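Long-range contacts in hypothetical protein PAE2307 (Pyrobaculum aerophilum, PDB 1WVQ), which probably acts as an adenosine-specific kinase and carries a stably phosphorylated histidine: residues Glu9-Pro14 and Val122-Val127; Arg111-Thr116 and Arg132-Val137. One frame throughout, in Å; residues are numbered along the deposited sequence.

Contact 1. Residues Glu9-Pro14 and Val122-Val127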
loop_
_atom_site.group_PDB
_atom_site.type_symbol
_atom_site.label_atom_id
_atom_site.label_comp_id
_atom_site.label_asym_id
_atom_site.label_seq_id
_atom_site.Cartn_x
_atom_site.Cartn_y
_atom_site.Cartn_z
ATOM N N GLU A 9 -20.096 -24.213 15.354
ATOM C CA GLU A 9 -21.236 -24.223 14.439
ATOM C C GLU A 9 -20.738 -24.056 13.003
ATOM O O GLU A 9 -19.718 -23.401 12.768
ATOM C CB GLU A 9 -22.158 -23.036 14.726
ATOM C CG GLU A 9 -23.399 -23.291 15.554
ATOM C CD GLU A 9 -24.219 -22.016 15.741
ATOM O OE1 GLU A 9 -24.530 -21.341 14.729
ATOM O OE2 GLU A 9 -24.558 -21.683 16.895
ATOM N N LEU A 10 -21.466 -24.639 12.052
ATOM C CA LEU A 10 -21.130 -24.515 10.634
ATOM C C LEU A 10 -22.229 -23.720 9.936
ATOM O O LEU A 10 -23.412 -24.029 10.076
ATOM C CB LEU A 10 -21.001 -25.887 9.962
ATOM C CG LEU A 10 -19.797 -26.768 10.287
ATOM C CD1 LEU A 10 -19.829 -28.003 9.390
ATOM C CD2 LEU A 10 -18.512 -25.994 10.062
ATOM N N ILE A 11 -21.842 -22.695 9.184
ATOM C CA ILE A 11 -22.813 -21.873 8.475
ATOM C C ILE A 11 -22.606 -22.032 6.975
ATOM O O ILE A 11 -21.522 -21.772 6.466
ATOM C CB ILE A 11 -22.649 -20.378 8.837
ATOM C CG1 ILE A 11 -22.865 -20.164 10.340
ATOM C CG2 ILE A 11 -23.616 -19.538 8.021
ATOM C CD1 ILE A 11 -24.254 -20.517 10.836
ATOM N N ASP A 12 -23.637 -22.471 6.262
ATOM C CA ASP A 12 -23.505 -22.638 4.827
ATOM C C ASP A 12 -23.719 -21.288 4.166
ATOM O O ASP A 12 -24.661 -20.571 4.499
ATOM C CB ASP A 12 -24.532 -23.629 4.291
ATOM C CG ASP A 12 -24.372 -23.865 2.805
ATOM O OD1 ASP A 12 -23.345 -24.457 2.405
ATOM O OD2 ASP A 12 -25.262 -23.441 2.034
ATOM N N VAL A 13 -22.846 -20.944 3.230
ATOM C CA VAL A 13 -22.946 -19.664 2.544
ATOM C C VAL A 13 -23.532 -19.792 1.142
ATOM O O VAL A 13 -22.933 -20.415 0.269
ATOM C CB VAL A 13 -21.557 -18.996 2.431
ATOM C CG1 VAL A 13 -21.688 -17.637 1.749
ATOM C CG2 VAL A 13 -20.931 -18.853 3.815
ATOM N N PRO A 14 -24.720 -19.209 0.915
ATOM C CA PRO A 14 -25.348 -19.279 -0.407
ATOM C C PRO A 14 -24.625 -18.357 -1.388
ATOM O O PRO A 14 -24.347 -17.203 -1.069
ATOM C CB PRO A 14 -26.771 -18.778 -0.151
ATOM C CG PRO A 14 -26.987 -18.984 1.312
ATOM C CD PRO A 14 -25.645 -18.618 1.896
ATOM N N VAL A 122 -18.734 -21.446 6.854
ATOM C CA VAL A 122 -18.029 -20.620 7.820
ATOM C C VAL A 122 -18.129 -21.342 9.148
ATOM O O VAL A 122 -19.214 -21.763 9.540
ATOM C CB VAL A 122 -18.679 -19.226 7.981
ATOM C CG1 VAL A 122 -17.933 -18.421 9.032
ATOM C CG2 VAL A 122 -18.674 -18.492 6.660
ATOM N N ILE A 123 -16.999 -21.511 9.826
ATOM C CA ILE A 123 -16.996 -22.172 11.123
ATOM C C ILE A 123 -17.058 -21.094 12.192
ATOM O O ILE A 123 -16.193 -20.220 12.260
ATOM C CB ILE A 123 -15.723 -23.014 11.344
ATOM C CG1 ILE A 123 -15.549 -24.017 10.200
ATOM C CG2 ILE A 123 -15.823 -23.761 12.684
ATOM C CD1 ILE A 123 -14.246 -24.778 10.255
ATOM N N VAL A 124 -18.085 -21.161 13.027
ATOM C CA VAL A 124 -18.270 -20.178 14.083
ATOM C C VAL A 124 -18.182 -20.810 15.466
ATOM O O VAL A 124 -18.621 -21.942 15.678
ATOM C CB VAL A 124 -19.640 -19.480 13.929
ATOM C CG1 VAL A 124 -19.852 -18.452 15.032
ATOM C CG2 VAL A 124 -19.716 -18.815 12.565
ATOM N N ALA A 125 -17.593 -20.072 16.398
ATOM C CA ALA A 125 -17.478 -20.538 17.765
ATOM C C ALA A 125 -18.314 -19.640 18.665
ATOM O O ALA A 125 -18.246 -18.415 18.574
ATOM C CB ALA A 125 -16.023 -20.511 18.215
ATOM N N GLU A 126 -19.125 -20.262 19.509
ATOM C CA GLU A 126 -19.932 -19.521 20.464
ATOM C C GLU A 126 -19.359 -19.931 21.817
ATOM O O GLU A 126 -19.290 -21.123 22.134
ATOM C CB GLU A 126 -21.410 -19.900 20.363
ATOM C CG GLU A 126 -22.297 -19.003 21.216
ATOM C CD GLU A 126 -23.782 -19.194 20.962
ATOM O OE1 GLU A 126 -24.211 -19.098 19.792
ATOM O OE2 GLU A 126 -24.523 -19.429 21.942
ATOM N N VAL A 127 -18.935 -18.948 22.602
ATOM C CA VAL A 127 -18.321 -19.209 23.898
ATOM C C VAL A 127 -19.197 -18.851 25.095
ATOM O O VAL A 127 -19.032 -19.414 26.177
ATOM C CB VAL A 127 -16.961 -18.468 24.007
ATOM C CG1 VAL A 127 -16.032 -18.911 22.865
ATOM C CG2 VAL A 127 -17.178 -16.958 23.965
#
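Leu-10 and Ile-123 lie alongside one another and point the same way, with Leu-10 CD2 resting against Ile-123 CG1 at 3.6 Å. The pair illustrates how an antiparallel ladder sorts its residues: both belong to a non-hydrogen-bonded pair, flanked by the hydrogen-bonded pairs Glu-9 with Val-124 and Ile-11 with Val-122. The first torsion of Leu-10 (chi1 -72°) sets CG beside the backbone N, and CD2 is the branch that reaches the neighbouring strand. On this face the two residues also pack against Val-127 and Ala-125 of the second subunit.

The other face is built differently. Here the aliphatic groups cross at a slant: Ile-11 CG1 meets Val-124 CG2 at 4.1 Å, and Val-13 CG2 presses on Val-122 CG2 at 3.6 Å. Helix 68-81 lies against this layer, with Leu-77 touching both Ile-11 and Val-13. Further along, the carboxylates of Glu-9 and Glu-126 are turned 66° from each other, with Glu-9 OE2 3.9 Å from Glu-126 OE1. This closeness of like charges is presumably tolerated because Arg-132 NH1 makes a salt bridge to both oxygens.

Two reciprocal pairs of backbone bonds fix the register. Val-124 N donates to Glu-9 O at 2.8 Å in a nearly straight bond, 171° at the hydrogen, while Ile-11 N reaches Val-122 O at the same 2.8 Å. Strand 7-13 is thereby joined to the middle strand of a three-stranded antiparallel sheet, with a helix packed on one face and neighbouring subunits on the other.

Contact 2. Residues Arg111-Thr116 and Arg132-Val137. With PO4 (phosphate ion), chain D.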
loop_
_atom_site.group_PDB
_atom_site.type_symbol
_atom_site.label_atom_id
_atom_site.label_comp_id
_atom_site.label_asym_id
_atom_site.label_seq_id
_atom_site.Cartn_x
_atom_site.Cartn_y
_atom_site.Cartn_z
ATOM N N ARG A 111 -9.174 -8.263 8.796
ATOM C CA ARG A 111 -9.110 -9.631 8.287
ATOM C C ARG A 111 -10.062 -9.863 7.121
ATOM O O ARG A 111 -11.113 -9.247 7.040
ATOM C CB ARG A 111 -9.492 -10.638 9.386
ATOM C CG ARG A 111 -8.942 -10.328 10.765
ATOM C CD ARG A 111 -9.502 -11.283 11.811
ATOM N NE ARG A 111 -8.898 -12.610 11.721
ATOM C CZ ARG A 111 -9.276 -13.647 12.459
ATOM N NH1 ARG A 111 -10.260 -13.509 13.337
ATOM N NH2 ARG A 111 -8.669 -14.817 12.323
ATOM N N ILE A 112 -9.673 -10.753 6.215
ATOM C CA ILE A 112 -10.528 -11.146 5.100
ATOM C C ILE A 112 -10.458 -12.669 5.141
ATOM O O ILE A 112 -9.425 -13.252 4.835
ATOM C CB ILE A 112 -10.012 -10.627 3.739
ATOM C CG1 ILE A 112 -10.068 -9.096 3.714
ATOM C CG2 ILE A 112 -10.862 -11.214 2.612
ATOM C CD1 ILE A 112 -9.594 -8.480 2.405
ATOM N N PHE A 113 -11.557 -13.300 5.552
ATOM C CA PHE A 113 -11.626 -14.756 5.687
ATOM C C PHE A 113 -11.747 -15.505 4.368
ATOM O O PHE A 113 -11.267 -16.634 4.240
ATOM C CB PHE A 113 -12.815 -15.144 6.578
ATOM C CG PHE A 113 -12.743 -14.589 7.976
ATOM C CD1 PHE A 113 -11.746 -15.008 8.855
ATOM C CD2 PHE A 113 -13.682 -13.661 8.420
ATOM C CE1 PHE A 113 -11.678 -14.513 10.157
ATOM C CE2 PHE A 113 -13.624 -13.158 9.723
ATOM C CZ PHE A 113 -12.619 -13.587 10.593
ATOM N N ALA A 114 -12.398 -14.886 3.392
ATOM C CA ALA A 114 -12.585 -15.535 2.108
ATOM C C ALA A 114 -13.076 -14.600 1.018
ATOM O O ALA A 114 -13.761 -13.615 1.282
ATOM C CB ALA A 114 -13.577 -16.694 2.261
ATOM N N ALA A 115 -12.707 -14.937 -0.214
ATOM C CA ALA A 115 -13.126 -14.227 -1.415
ATOM C C ALA A 115 -13.314 -15.407 -2.355
ATOM O O ALA A 115 -12.340 -16.032 -2.776
ATOM C CB ALA A 115 -12.024 -13.299 -1.918
ATOM N N THR A 116 -14.558 -15.732 -2.680
ATOM C CA THR A 116 -14.788 -16.900 -3.509
ATOM C C THR A 116 -16.181 -16.965 -4.115
ATOM O O THR A 116 -17.075 -16.186 -3.773
ATOM C CB THR A 116 -14.564 -18.170 -2.655
ATOM O OG1 THR A 116 -14.545 -19.337 -3.486
ATOM C CG2 THR A 116 -15.681 -18.306 -1.621
ATOM N N ARG A 132 -19.950 -14.668 19.838
ATOM C CA ARG A 132 -19.485 -15.544 18.766
ATOM C C ARG A 132 -18.323 -14.968 17.955
ATOM O O ARG A 132 -18.157 -13.753 17.857
ATOM C CB ARG A 132 -20.660 -15.853 17.829
ATOM C CG ARG A 132 -21.803 -16.605 18.507
ATOM C CD ARG A 132 -23.137 -16.368 17.801
ATOM N NE ARG A 132 -23.173 -16.890 16.435
ATOM C CZ ARG A 132 -23.420 -18.157 16.117
ATOM N NH1 ARG A 132 -23.658 -19.047 17.075
ATOM N NH2 ARG A 132 -23.440 -18.535 14.842
ATOM N N GLY A 133 -17.526 -15.858 17.372
ATOM C CA GLY A 133 -16.396 -15.434 16.568
ATOM C C GLY A 133 -16.127 -16.435 15.461
ATOM O O GLY A 133 -16.490 -17.608 15.568
ATOM N N VAL A 134 -15.488 -15.975 14.392
ATOM C CA VAL A 134 -15.176 -16.844 13.266
ATOM C C VAL A 134 -13.880 -17.613 13.489
ATOM O O VAL A 134 -12.824 -17.022 13.706
ATOM C CB VAL A 134 -15.055 -16.028 11.957
ATOM C CG1 VAL A 134 -14.583 -16.923 10.818
ATOM C CG2 VAL A 134 -16.396 -15.402 11.613
ATOM N N VAL A 135 -13.971 -18.937 13.435
ATOM C CA VAL A 135 -12.811 -19.802 13.612
ATOM C C VAL A 135 -12.082 -19.946 12.281
ATOM O O VAL A 135 -10.854 -19.917 12.227
ATOM C CB VAL A 135 -13.227 -21.211 14.105
ATOM C CG1 VAL A 135 -12.034 -22.165 14.053
ATOM C CG2 VAL A 135 -13.775 -21.121 15.518
ATOM N N GLY A 136 -12.850 -20.091 11.210
ATOM C CA GLY A 136 -12.256 -20.238 9.895
ATOM C C GLY A 136 -13.322 -20.484 8.853
ATOM O O GLY A 136 -14.513 -20.306 9.112
ATOM N N VAL A 137 -12.892 -20.886 7.666
ATOM C CA VAL A 137 -13.814 -21.163 6.577
ATOM C C VAL A 137 -13.382 -22.416 5.835
ATOM O O VAL A 137 -12.234 -22.849 5.930
ATOM C CB VAL A 137 -13.851 -20.010 5.544
ATOM C CG1 VAL A 137 -14.308 -18.724 6.202
ATOM C CG2 VAL A 137 -12.478 -19.834 4.912
HETATM P P PO4 D . -6.396 -14.074 9.268
HETATM O O1 PO4 D . -7.135 -13.937 7.982
HETATM O O2 PO4 D . -6.925 -15.244 10.024
HETATM O O3 PO4 D . -4.948 -14.277 8.985
HETATM O O4 PO4 D . -6.580 -12.840 10.077
HETATM O O HOH W 1 -12.153 -14.762 15.075
HETATM O O HOH W 2 -9.993 -17.199 13.148
#
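Val-134 O is gripped by two waters, at 2.7 Å from water 1 and 2.9 Å from water 2. Water 1 leads on to Arg-111 NH1 and water 2 to Arg-111 NH2, so the guanidinium reaches strand 131-139 through two ordered waters. The setting is the packing of two beta-sheets, in which strands 111-116 and 131-139 each carry a classic beta bulge, at Phe-113/Ala-114 and Val-135/Gly-136.

Arg-111 also grips a phosphate ion, probably taken from the crystallisation liquor: NE donates to O4 at 2.9 Å and NH2 to O2 at 2.9 Å. Arg-111 of the second and third subunits bind the same ion, so three arginines surround one anion.

Phe-113 fills the middle. Its CE1 sits 3.4 Å above the centre of the Arg-111 guanidinium plane, and Arg-111 NH1 lies in the plane of the phenyl ring at its edge. With chi1 at -60°, the ring turns one face to Val-134, whose CG1 makes a CH-pi contact 3.7 Å from the centroid and just 7° off the normal. At the root of the Phe-113 side chain, Val-137 CG1 packs on CB, while Val-137 CG2 lies 3.5 Å from Phe-113 O.

The centres of the two contacts are about 9 Å apart, and their segments alternate along the chain: 9-14, 111-116, 122-127, 132-137. Contact 1 pairs two strands within the three-stranded sheet 7-13, 120-128, 131-139. Contact 2 starts from one of the two outer strands of that sheet, 131-139, and crosses to strand 111-116, which closes one side of the five-stranded sheet. Ala-125 CB packs on Val-135 CG2 at 3.6 Å where the two regions meet. One contact thus builds a sheet and the other stacks it on its partner. Both touch the second and third subunits, which ties this core to the assembly, and Thr-116 packs on the phosphohistidine of the second subunit.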